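Probable zinc protease PqqL (Escherichia coli, PDB 6OFT) probably acts as a zinc-dependent endopeptidase of the M16 family in the periplasm, this chain being the first half of the protein. Local coordinates at residues Q289-Q292 against E293-S297; Y402-S405 against K406-Q410; I38-G41 against S42-E46; K444-S447 against P448-L452. All coordinates share one frame; numbering follows the deposited sequence.

Interaction 1. Residues Q289-Q292 against E293-S297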
loop_
_atom_site.group_PDB
_atom_site.type_symbol
_atom_site.label_atom_id
_atom_site.label_comp_id
_atom_site.label_asym_id
_atom_site.label_seq_id
_atom_site.Cartn_x
_atom_site.Cartn_y
_atom_site.Cartn_z
ATOM N N GLN A 289 -16.202 -15.372 -0.693
ATOM C CA GLN A 289 -16.700 -16.638 -0.149
ATOM C C GLN A 289 -17.827 -17.169 -1.041
ATOM O O GLN A 289 -17.688 -18.267 -1.576
ATOM C CB GLN A 289 -17.153 -16.448 1.322
ATOM C CG GLN A 289 -17.769 -17.679 1.992
ATOM C CD GLN A 289 -17.910 -17.520 3.492
ATOM O OE1 GLN A 289 -18.989 -17.216 4.016
ATOM N NE2 GLN A 289 -16.823 -17.746 4.221
ATOM N N ARG A 290 -18.885 -16.361 -1.279
ATOM C CA ARG A 290 -20.014 -16.770 -2.120
ATOM C C ARG A 290 -19.599 -17.158 -3.527
ATOM O O ARG A 290 -19.984 -18.230 -3.972
ATOM C CB ARG A 290 -21.142 -15.733 -2.141
ATOM C CG ARG A 290 -22.477 -16.412 -2.422
ATOM C CD ARG A 290 -23.628 -15.456 -2.408
ATOM N NE ARG A 290 -24.106 -15.202 -1.053
ATOM C CZ ARG A 290 -25.075 -14.344 -0.773
ATOM N NH1 ARG A 290 -25.681 -13.678 -1.745
ATOM N NH2 ARG A 290 -25.450 -14.148 0.481
ATOM N N LEU A 291 -18.771 -16.333 -4.203
ATOM C CA LEU A 291 -18.291 -16.640 -5.552
ATOM C C LEU A 291 -17.505 -17.958 -5.607
ATOM O O LEU A 291 -17.742 -18.765 -6.512
ATOM C CB LEU A 291 -17.459 -15.478 -6.131
ATOM C CG LEU A 291 -17.068 -15.593 -7.615
ATOM C CD1 LEU A 291 -18.294 -15.570 -8.532
ATOM C CD2 LEU A 291 -16.115 -14.489 -8.007
ATOM N N GLN A 292 -16.589 -18.179 -4.639
ATOM C CA GLN A 292 -15.781 -19.396 -4.555
ATOM C C GLN A 292 -16.619 -20.637 -4.267
ATOM O O GLN A 292 -16.289 -21.710 -4.773
ATOM C CB GLN A 292 -14.647 -19.260 -3.529
ATOM C CG GLN A 292 -13.451 -18.444 -4.028
ATOM C CD GLN A 292 -12.838 -18.993 -5.302
ATOM O OE1 GLN A 292 -12.894 -18.361 -6.367
ATOM N NE2 GLN A 292 -12.246 -20.183 -5.226
ATOM N N GLU A 293 -17.706 -20.488 -3.478
ATOM C CA GLU A 293 -18.635 -21.570 -3.130
ATOM C C GLU A 293 -19.424 -21.979 -4.374
ATOM O O GLU A 293 -19.629 -23.174 -4.600
ATOM C CB GLU A 293 -19.604 -21.125 -2.020
ATOM C CG GLU A 293 -19.010 -21.006 -0.623
ATOM C CD GLU A 293 -19.842 -20.244 0.403
ATOM O OE1 GLU A 293 -20.642 -19.363 0.011
ATOM O OE2 GLU A 293 -19.682 -20.528 1.612
ATOM N N ARG A 294 -19.858 -20.981 -5.185
ATOM C CA ARG A 294 -20.595 -21.196 -6.431
ATOM C C ARG A 294 -19.710 -21.849 -7.501
ATOM O O ARG A 294 -20.184 -22.726 -8.225
ATOM C CB ARG A 294 -21.214 -19.886 -6.945
ATOM C CG ARG A 294 -22.386 -19.392 -6.098
ATOM C CD ARG A 294 -23.184 -18.310 -6.796
ATOM N NE ARG A 294 -24.585 -18.338 -6.377
ATOM C CZ ARG A 294 -25.239 -17.310 -5.841
ATOM N NH1 ARG A 294 -26.510 -17.438 -5.484
ATOM N NH2 ARG A 294 -24.628 -16.141 -5.668
ATOM N N ILE A 295 -18.423 -21.462 -7.577
ATOM C CA ILE A 295 -17.478 -22.037 -8.544
ATOM C C ILE A 295 -17.135 -23.483 -8.172
ATOM O O ILE A 295 -17.249 -24.371 -9.018
ATOM C CB ILE A 295 -16.212 -21.144 -8.747
ATOM C CG1 ILE A 295 -16.564 -19.850 -9.526
ATOM C CG2 ILE A 295 -15.071 -21.912 -9.459
ATOM C CD1 ILE A 295 -15.568 -18.695 -9.347
ATOM N N GLN A 296 -16.725 -23.719 -6.915
ATOM C CA GLN A 296 -16.338 -25.054 -6.453
ATOM C C GLN A 296 -17.508 -26.038 -6.415
ATOM O O GLN A 296 -17.292 -27.225 -6.682
ATOM C CB GLN A 296 -15.586 -25.000 -5.120
ATOM C CG GLN A 296 -14.193 -24.403 -5.295
ATOM C CD GLN A 296 -13.307 -24.650 -4.108
ATOM O OE1 GLN A 296 -12.621 -25.675 -4.024
ATOM N NE2 GLN A 296 -13.299 -23.712 -3.169
ATOM N N SER A 297 -18.750 -25.554 -6.167
ATOM C CA SER A 297 -19.925 -26.433 -6.191
ATOM C C SER A 297 -20.352 -26.807 -7.631
ATOM O O SER A 297 -21.214 -27.665 -7.798
ATOM C CB SER A 297 -21.091 -25.843 -5.404
ATOM O OG SER A 297 -21.744 -24.804 -6.114
#
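R290 and R294 run side by side on the last turns of helix 271-296, pointing the same way, in a plain i to i+4 pairing near the C-terminal end of this helix in the M16 inactive-domain region. Their guanidinium planes are nearly perpendicular, 87° apart, so the two groups do not stack; instead NH2 of R294 comes up to the aliphatic CD of R290 at 3.5 Å, obliquely to its own guanidinium plane. The charged end of R290 is committed elsewhere: its NH2 forms a salt bridge with E354 and a hydrogen bond to the carbonyl of G349, at the start of helix 352-371 and just before it.

One step round the helix, the side chains of Q289 and E293 slant across each other. CG of Q289, anti to the backbone N (chi1 177°), lies 3.5 Å from OE2 of E293, methylene against carboxylate; amide and carboxylate planes are 33° apart. OE1 of E293 makes a weak hydrogen bond to the hydroxyl of Y466. The backbone keeps its regular i to i+4 helical bonds, from E293 N to Q289 O (2.9 Å) through to Q296 N on Q292 O (3.0 Å).

The apolar face carries L291 and I295, both of which also touch I303 of strand 303-314. Here CD1 of I295 reaches back over the preceding turn, 3.6 Å from O of L291 and 3.9 Å from its CG.

Interaction 2. Residues Y402-S405 against K406-Q410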
loop_
_atom_site.group_PDB
_atom_site.type_symbol
_atom_site.label_atom_id
_atom_site.label_comp_id
_atom_site.label_asym_id
_atom_site.label_seq_id
_atom_site.Cartn_x
_atom_site.Cartn_y
_atom_site.Cartn_z
ATOM N N TYR A 402 -6.556 -10.078 18.043
ATOM C CA TYR A 402 -7.435 -11.197 18.392
ATOM C C TYR A 402 -8.548 -10.809 19.400
ATOM O O TYR A 402 -9.726 -11.100 19.148
ATOM C CB TYR A 402 -6.591 -12.387 18.897
ATOM C CG TYR A 402 -7.416 -13.586 19.310
ATOM C CD1 TYR A 402 -8.238 -14.240 18.396
ATOM C CD2 TYR A 402 -7.358 -14.080 20.610
ATOM C CE1 TYR A 402 -9.004 -15.341 18.772
ATOM C CE2 TYR A 402 -8.119 -15.184 20.998
ATOM C CZ TYR A 402 -8.944 -15.808 20.074
ATOM O OH TYR A 402 -9.678 -16.907 20.435
ATOM N N GLN A 403 -8.166 -10.186 20.545
ATOM C CA GLN A 403 -9.086 -9.733 21.602
ATOM C C GLN A 403 -10.077 -8.674 21.071
ATOM O O GLN A 403 -11.282 -8.799 21.309
ATOM C CB GLN A 403 -8.309 -9.172 22.806
ATOM C CG GLN A 403 -7.626 -10.225 23.683
ATOM C CD GLN A 403 -6.957 -9.653 24.930
ATOM O OE1 GLN A 403 -6.879 -10.311 25.977
ATOM N NE2 GLN A 403 -6.439 -8.430 24.858
ATOM N N LEU A 404 -9.582 -7.667 20.317
ATOM C CA LEU A 404 -10.424 -6.616 19.722
ATOM C C LEU A 404 -11.451 -7.194 18.773
ATOM O O LEU A 404 -12.586 -6.741 18.788
ATOM C CB LEU A 404 -9.599 -5.583 18.936
ATOM C CG LEU A 404 -9.032 -4.382 19.658
ATOM C CD1 LEU A 404 -8.236 -3.517 18.684
ATOM C CD2 LEU A 404 -10.126 -3.542 20.344
ATOM N N SER A 405 -11.038 -8.147 17.908
ATOM C CA SER A 405 -11.915 -8.812 16.937
ATOM C C SER A 405 -13.001 -9.601 17.649
ATOM O O SER A 405 -14.166 -9.433 17.316
ATOM C CB SER A 405 -11.116 -9.729 16.019
ATOM O OG SER A 405 -10.132 -8.992 15.316
ATOM N N LYS A 406 -12.628 -10.426 18.661
ATOM C CA LYS A 406 -13.555 -11.221 19.476
ATOM C C LYS A 406 -14.633 -10.344 20.138
ATOM O O LYS A 406 -15.786 -10.764 20.249
ATOM C CB LYS A 406 -12.793 -11.991 20.566
ATOM C CG LYS A 406 -12.554 -13.460 20.249
ATOM C CD LYS A 406 -13.141 -14.365 21.316
ATOM C CE LYS A 406 -12.758 -15.813 21.121
ATOM N NZ LYS A 406 -13.404 -16.702 22.124
ATOM N N ARG A 407 -14.254 -9.144 20.585
ATOM C CA ARG A 407 -15.169 -8.229 21.261
ATOM C C ARG A 407 -15.915 -7.261 20.313
ATOM O O ARG A 407 -17.122 -7.126 20.433
ATOM C CB ARG A 407 -14.423 -7.461 22.360
ATOM C CG ARG A 407 -15.276 -6.419 23.085
ATOM C CD ARG A 407 -14.536 -5.786 24.237
ATOM N NE ARG A 407 -13.352 -5.057 23.791
ATOM C CZ ARG A 407 -13.335 -3.759 23.520
ATOM N NH1 ARG A 407 -14.440 -3.032 23.650
ATOM N NH2 ARG A 407 -12.215 -3.175 23.124
ATOM N N LEU A 408 -15.206 -6.547 19.437
ATOM C CA LEU A 408 -15.840 -5.551 18.565
ATOM C C LEU A 408 -16.660 -6.136 17.411
ATOM O O LEU A 408 -17.629 -5.493 16.990
ATOM C CB LEU A 408 -14.832 -4.520 18.039
ATOM C CG LEU A 408 -14.157 -3.644 19.113
ATOM C CD1 LEU A 408 -13.163 -2.699 18.482
ATOM C CD2 LEU A 408 -15.190 -2.855 19.947
ATOM N N TRP A 409 -16.302 -7.338 16.905
ATOM C CA TRP A 409 -17.053 -7.947 15.802
ATOM C C TRP A 409 -18.475 -8.351 16.197
ATOM O O TRP A 409 -19.284 -8.576 15.306
ATOM C CB TRP A 409 -16.317 -9.140 15.169
ATOM C CG TRP A 409 -15.076 -8.823 14.383
ATOM C CD1 TRP A 409 -14.630 -7.594 14.000
ATOM C CD2 TRP A 409 -14.146 -9.775 13.844
ATOM N NE1 TRP A 409 -13.480 -7.718 13.256
ATOM C CE2 TRP A 409 -13.156 -9.044 13.148
ATOM C CE3 TRP A 409 -14.052 -11.179 13.879
ATOM C CZ2 TRP A 409 -12.079 -9.665 12.506
ATOM C CZ3 TRP A 409 -12.988 -11.793 13.237
ATOM C CH2 TRP A 409 -12.011 -11.040 12.571
ATOM N N GLN A 410 -18.813 -8.381 17.511
ATOM C CA GLN A 410 -20.183 -8.719 17.919
ATOM C C GLN A 410 -21.158 -7.551 17.608
ATOM O O GLN A 410 -22.373 -7.746 17.569
ATOM C CB GLN A 410 -20.264 -9.242 19.369
ATOM C CG GLN A 410 -19.897 -8.259 20.474
ATOM C CD GLN A 410 -19.372 -8.924 21.736
ATOM O OE1 GLN A 410 -18.488 -9.794 21.714
ATOM N NE2 GLN A 410 -19.878 -8.495 22.877
#
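S405, near the end of helix 398-408, lies over one face of the indole of W409 in the short 3-10 segment that follows. CB of S405 stands 3.5 Å from the centroid of the six-membered ring, only 8° off its normal, a CH-pi contact over the ring face. The hydroxyl sits over the same ring, but its hydrogen bond goes backward along the helix: with OG beside the backbone N (chi1 -59°), it bonds to the carbonyl of T401. The serine thus satisfies its polar group within its own helix and offers its methylene to the indole.

Four main-chain bonds carry the turn. K406 N bonds to Y402 O at 3.0 Å and R407 N to Q403 O at 3.1 Å; L408 N on L404 O is the shortest, 2.7 Å, and W409 N meets S405 O at 3.0 Å. The carbonyl of W409 in turn accepts a hydrogen bond from NZ of K359. Further out, CE of K406 comes within 3.3 Å of OH of Y402 as the two chains run alongside. R407 sends NH2 past CD2 of L404 at 3.5 Å, and the same nitrogen makes a salt bridge with E271.

The inner face of the turn rests on two longer helices: W409 and S405 both touch helix 271-296, through A278, M282 and F274, and helix 352-371, through R362 and L366.

Interaction 3. Residues I38-G41 against S42-E46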
loop_
_atom_site.group_PDB
_atom_site.type_symbol
_atom_site.label_atom_id
_atom_site.label_comp_id
_atom_site.label_asym_id
_atom_site.label_seq_id
_atom_site.Cartn_x
_atom_site.Cartn_y
_atom_site.Cartn_z
ATOM N N ILE A 38 11.391 8.781 5.669
ATOM C CA ILE A 38 11.156 10.210 5.467
ATOM C C ILE A 38 9.670 10.297 5.208
ATOM O O ILE A 38 9.194 9.660 4.274
ATOM C CB ILE A 38 11.980 10.811 4.276
ATOM C CG1 ILE A 38 13.469 10.314 4.247
ATOM C CG2 ILE A 38 11.873 12.340 4.230
ATOM C CD1 ILE A 38 14.370 10.556 5.464
ATOM N N HIS A 39 8.945 11.106 5.986
ATOM C CA HIS A 39 7.487 11.216 5.848
ATOM C C HIS A 39 7.049 12.132 4.703
ATOM O O HIS A 39 6.012 12.818 4.806
ATOM C CB HIS A 39 6.850 11.626 7.183
ATOM C CG HIS A 39 7.007 10.594 8.261
ATOM N ND1 HIS A 39 5.956 9.782 8.634
ATOM C CD2 HIS A 39 8.087 10.290 9.020
ATOM C CE1 HIS A 39 6.422 9.008 9.605
ATOM N NE2 HIS A 39 7.702 9.281 9.871
ATOM N N THR A 40 7.845 12.133 3.605
ATOM C CA THR A 40 7.605 12.938 2.409
ATOM C C THR A 40 7.992 12.116 1.189
ATOM O O THR A 40 9.086 11.533 1.154
ATOM C CB THR A 40 8.434 14.244 2.436
ATOM O OG1 THR A 40 8.103 15.019 3.581
ATOM C CG2 THR A 40 8.263 15.093 1.152
ATOM N N GLY A 41 7.082 12.099 0.216
ATOM C CA GLY A 41 7.240 11.480 -1.090
ATOM C C GLY A 41 6.974 12.486 -2.201
ATOM O O GLY A 41 7.203 13.682 -2.031
ATOM N N SER A 42 6.478 12.016 -3.341
ATOM C CA SER A 42 6.197 12.850 -4.508
ATOM C C SER A 42 5.036 13.825 -4.321
ATOM O O SER A 42 5.009 14.818 -5.031
ATOM C CB SER A 42 5.946 11.979 -5.734
ATOM O OG SER A 42 4.846 11.120 -5.483
ATOM N N LEU A 43 4.061 13.547 -3.405
ATOM C CA LEU A 43 2.903 14.451 -3.236
ATOM C C LEU A 43 3.316 15.900 -2.959
ATOM O O LEU A 43 2.684 16.827 -3.463
ATOM C CB LEU A 43 1.921 13.984 -2.139
ATOM C CG LEU A 43 1.147 12.668 -2.324
ATOM C CD1 LEU A 43 0.357 12.341 -1.097
ATOM C CD2 LEU A 43 0.232 12.700 -3.512
ATOM N N GLN A 44 4.379 16.087 -2.159
ATOM C CA GLN A 44 4.851 17.406 -1.720
ATOM C C GLN A 44 5.636 18.203 -2.743
ATOM O O GLN A 44 5.914 19.379 -2.490
ATOM C CB GLN A 44 5.660 17.279 -0.429
ATOM C CG GLN A 44 4.892 16.622 0.713
ATOM C CD GLN A 44 3.602 17.318 1.091
ATOM O OE1 GLN A 44 3.498 18.546 1.106
ATOM N NE2 GLN A 44 2.588 16.531 1.420
ATOM N N GLU A 45 5.985 17.594 -3.890
ATOM C CA GLU A 45 6.744 18.253 -4.953
ATOM C C GLU A 45 5.982 19.436 -5.550
ATOM O O GLU A 45 4.775 19.340 -5.800
ATOM C CB GLU A 45 7.056 17.264 -6.083
ATOM C CG GLU A 45 8.005 16.130 -5.722
ATOM C CD GLU A 45 8.100 15.039 -6.773
ATOM O OE1 GLU A 45 7.245 14.997 -7.688
ATOM O OE2 GLU A 45 9.045 14.225 -6.686
ATOM N N GLU A 46 6.703 20.539 -5.821
ATOM C CA GLU A 46 6.132 21.709 -6.494
ATOM C C GLU A 46 6.022 21.367 -7.987
ATOM O O GLU A 46 6.618 20.377 -8.427
ATOM C CB GLU A 46 7.010 22.958 -6.266
ATOM C CG GLU A 46 7.019 23.479 -4.831
ATOM C CD GLU A 46 5.678 23.762 -4.171
ATOM O OE1 GLU A 46 4.738 24.215 -4.865
ATOM O OE2 GLU A 46 5.574 23.532 -2.945
#
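The buried turn between strand 31-38 and helix 52-59, the helix with the predicted zinc ligands H54 and H58 and the predicted proton acceptor E57, is packed locally by T40 against Q44. This is the M16 peptidase region of the chain, whose inverted zinc motif, HxxEH, lies on that helix.

The methyl CG2 of T40 touches both CB and CG of Q44, each at 3.7 Å, and the two side chains cross at about a right angle. CG2 is anti to the backbone N of T40 (chi1 -59° for OG1), which turns the methyl to Q44 and leaves the hydroxyl for N198 and N231. Q44 folds back at chi2 (-58°); its amide NE2 bonds to the carbonyl of R232. Both residues also touch W193 of helix 183-193.

The main chain turns through S42-Q44, which have helical torsions without the regular bonds of a helix; E45 N bonds to S42 O at 3.2 Å. The polar groups of this buried turn find partners around it: S42 OG bonds to the carbonyl of R169, and the carbonyls of L43 and E45 accept from NE of R165 and R169.

E45 ties the turn to the start of the zinc-motif helix, its side chain about 6 Å from that of H54: OE1 accepts a hydrogen bond from G51 N and OE2 one from A53 N.

Interaction 4. Residues K444-S447 against P448-L452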
loop_
_atom_site.group_PDB
_atom_site.type_symbol
_atom_site.label_atom_id
_atom_site.label_comp_id
_atom_site.label_asym_id
_atom_site.label_seq_id
_atom_site.Cartn_x
_atom_site.Cartn_y
_atom_site.Cartn_z
ATOM N N LYS A 444 -16.457 -8.912 -28.144
ATOM C CA LYS A 444 -17.395 -9.485 -27.169
ATOM C C LYS A 444 -17.663 -8.589 -25.951
ATOM O O LYS A 444 -18.688 -8.766 -25.288
ATOM C CB LYS A 444 -16.957 -10.895 -26.740
ATOM C CG LYS A 444 -17.444 -11.945 -27.743
ATOM C CD LYS A 444 -16.904 -13.332 -27.483
ATOM C CE LYS A 444 -17.415 -14.331 -28.492
ATOM N NZ LYS A 444 -16.967 -15.710 -28.167
ATOM N N ALA A 445 -16.771 -7.608 -25.676
ATOM C CA ALA A 445 -16.921 -6.678 -24.554
ATOM C C ALA A 445 -18.248 -5.911 -24.634
ATOM O O ALA A 445 -18.672 -5.508 -25.719
ATOM C CB ALA A 445 -15.743 -5.711 -24.502
ATOM N N LEU A 446 -18.927 -5.764 -23.492
ATOM C CA LEU A 446 -20.212 -5.077 -23.443
ATOM C C LEU A 446 -20.004 -3.570 -23.500
ATOM O O LEU A 446 -19.117 -3.045 -22.826
ATOM C CB LEU A 446 -20.983 -5.444 -22.153
ATOM C CG LEU A 446 -21.775 -6.764 -22.107
ATOM C CD1 LEU A 446 -20.851 -7.996 -22.017
ATOM C CD2 LEU A 446 -22.683 -6.784 -20.892
ATOM N N SER A 447 -20.827 -2.870 -24.303
ATOM C CA SER A 447 -20.796 -1.407 -24.367
ATOM C C SER A 447 -21.562 -0.891 -23.113
ATOM O O SER A 447 -22.287 -1.680 -22.497
ATOM C CB SER A 447 -21.473 -0.918 -25.647
ATOM O OG SER A 447 -20.749 -1.332 -26.795
ATOM N N PRO A 448 -21.424 0.393 -22.697
ATOM C CA PRO A 448 -22.109 0.848 -21.460
ATOM C C PRO A 448 -23.633 0.667 -21.391
ATOM O O PRO A 448 -24.161 0.471 -20.291
ATOM C CB PRO A 448 -21.730 2.325 -21.382
ATOM C CG PRO A 448 -20.442 2.411 -22.121
ATOM C CD PRO A 448 -20.556 1.458 -23.243
ATOM N N ALA A 449 -24.352 0.762 -22.538
ATOM C CA ALA A 449 -25.809 0.612 -22.526
ATOM C C ALA A 449 -26.202 -0.837 -22.224
ATOM O O ALA A 449 -27.165 -1.066 -21.495
ATOM C CB ALA A 449 -26.411 1.066 -23.848
ATOM N N ALA A 450 -25.415 -1.802 -22.748
ATOM C CA ALA A 450 -25.616 -3.232 -22.553
ATOM C C ALA A 450 -25.371 -3.617 -21.099
ATOM O O ALA A 450 -26.114 -4.438 -20.566
ATOM C CB ALA A 450 -24.701 -4.023 -23.475
ATOM N N ILE A 451 -24.342 -3.021 -20.455
ATOM C CA ILE A 451 -23.993 -3.279 -19.050
ATOM C C ILE A 451 -25.183 -2.895 -18.171
ATOM O O ILE A 451 -25.630 -3.700 -17.341
ATOM C CB ILE A 451 -22.681 -2.526 -18.616
ATOM C CG1 ILE A 451 -21.414 -3.145 -19.276
ATOM C CG2 ILE A 451 -22.545 -2.495 -17.082
ATOM C CD1 ILE A 451 -20.093 -2.367 -19.114
ATOM N N LEU A 452 -25.696 -1.702 -18.371
ATOM C CA LEU A 452 -26.818 -1.174 -17.555
ATOM C C LEU A 452 -28.130 -1.881 -17.906
ATOM O O LEU A 452 -28.926 -1.986 -17.014
ATOM C CB LEU A 452 -26.900 0.344 -17.680
ATOM C CG LEU A 452 -25.687 1.120 -17.179
ATOM C CD1 LEU A 452 -26.026 2.571 -16.972
ATOM C CD2 LEU A 452 -25.119 0.525 -15.901
#
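L446 packs against the first turn of helix 448-459 from the loop just before it, its CB 3.7 Å from CG1 of I451 and 4.2 Å from CB of A450. CG1 of I451 is beside its backbone N (chi1 -71°), which brings it back toward the loop; the same carbon passes 3.6 Å from O of S447.

That carbonyl is the polar centre of the contact. I451 N donates to it at 3.2 Å, whereas A450 N, 3.1 Å away, makes only a weak bond at a bent angle of 122°. S447 occupies the N-cap position, yet its hydroxyl makes no capping bond; P448 follows as the first helical residue.

Around this first shell, the carbonyl of L446 accepts a hydrogen bond from NE2 of Q434 on strand 430-436. The leucine side chain meets Q332 and A335 of helix 331-348, and I451 touches M339 of that helix and F244 and W432 of the sheet.

Proline has no amide hydrogen to give, and at the first position of a helix this costs no bond. What joins loop and helix here is the I451 N bond to S447 O, the weaker one from A450 N, and the aliphatic packing of L446, without a capping bond from the S447 side chain.

Along the chain the order is interaction 3, 1, 2, 4, and none touches another. Interaction 3 stands apart in the M16 peptidase region, beside the six-stranded sheet and the predicted zinc site; interaction 1 lies about 43 Å from it between centres, on the other side of the chain's centre. Interactions 1, 2 and 4 belong to the other half, with its five-stranded sheet. Helix 271-296 is shared by interactions 1 and 2, centres about 27 Å apart: its C-terminal end forms interaction 1, and farther back it touches S405, L408 and W409. Helix 331-348 touches both 289-292 and 444-452. Three contacts thus lie on helices or at a helix start, remote from the predicted site, and one in the turn leading into it.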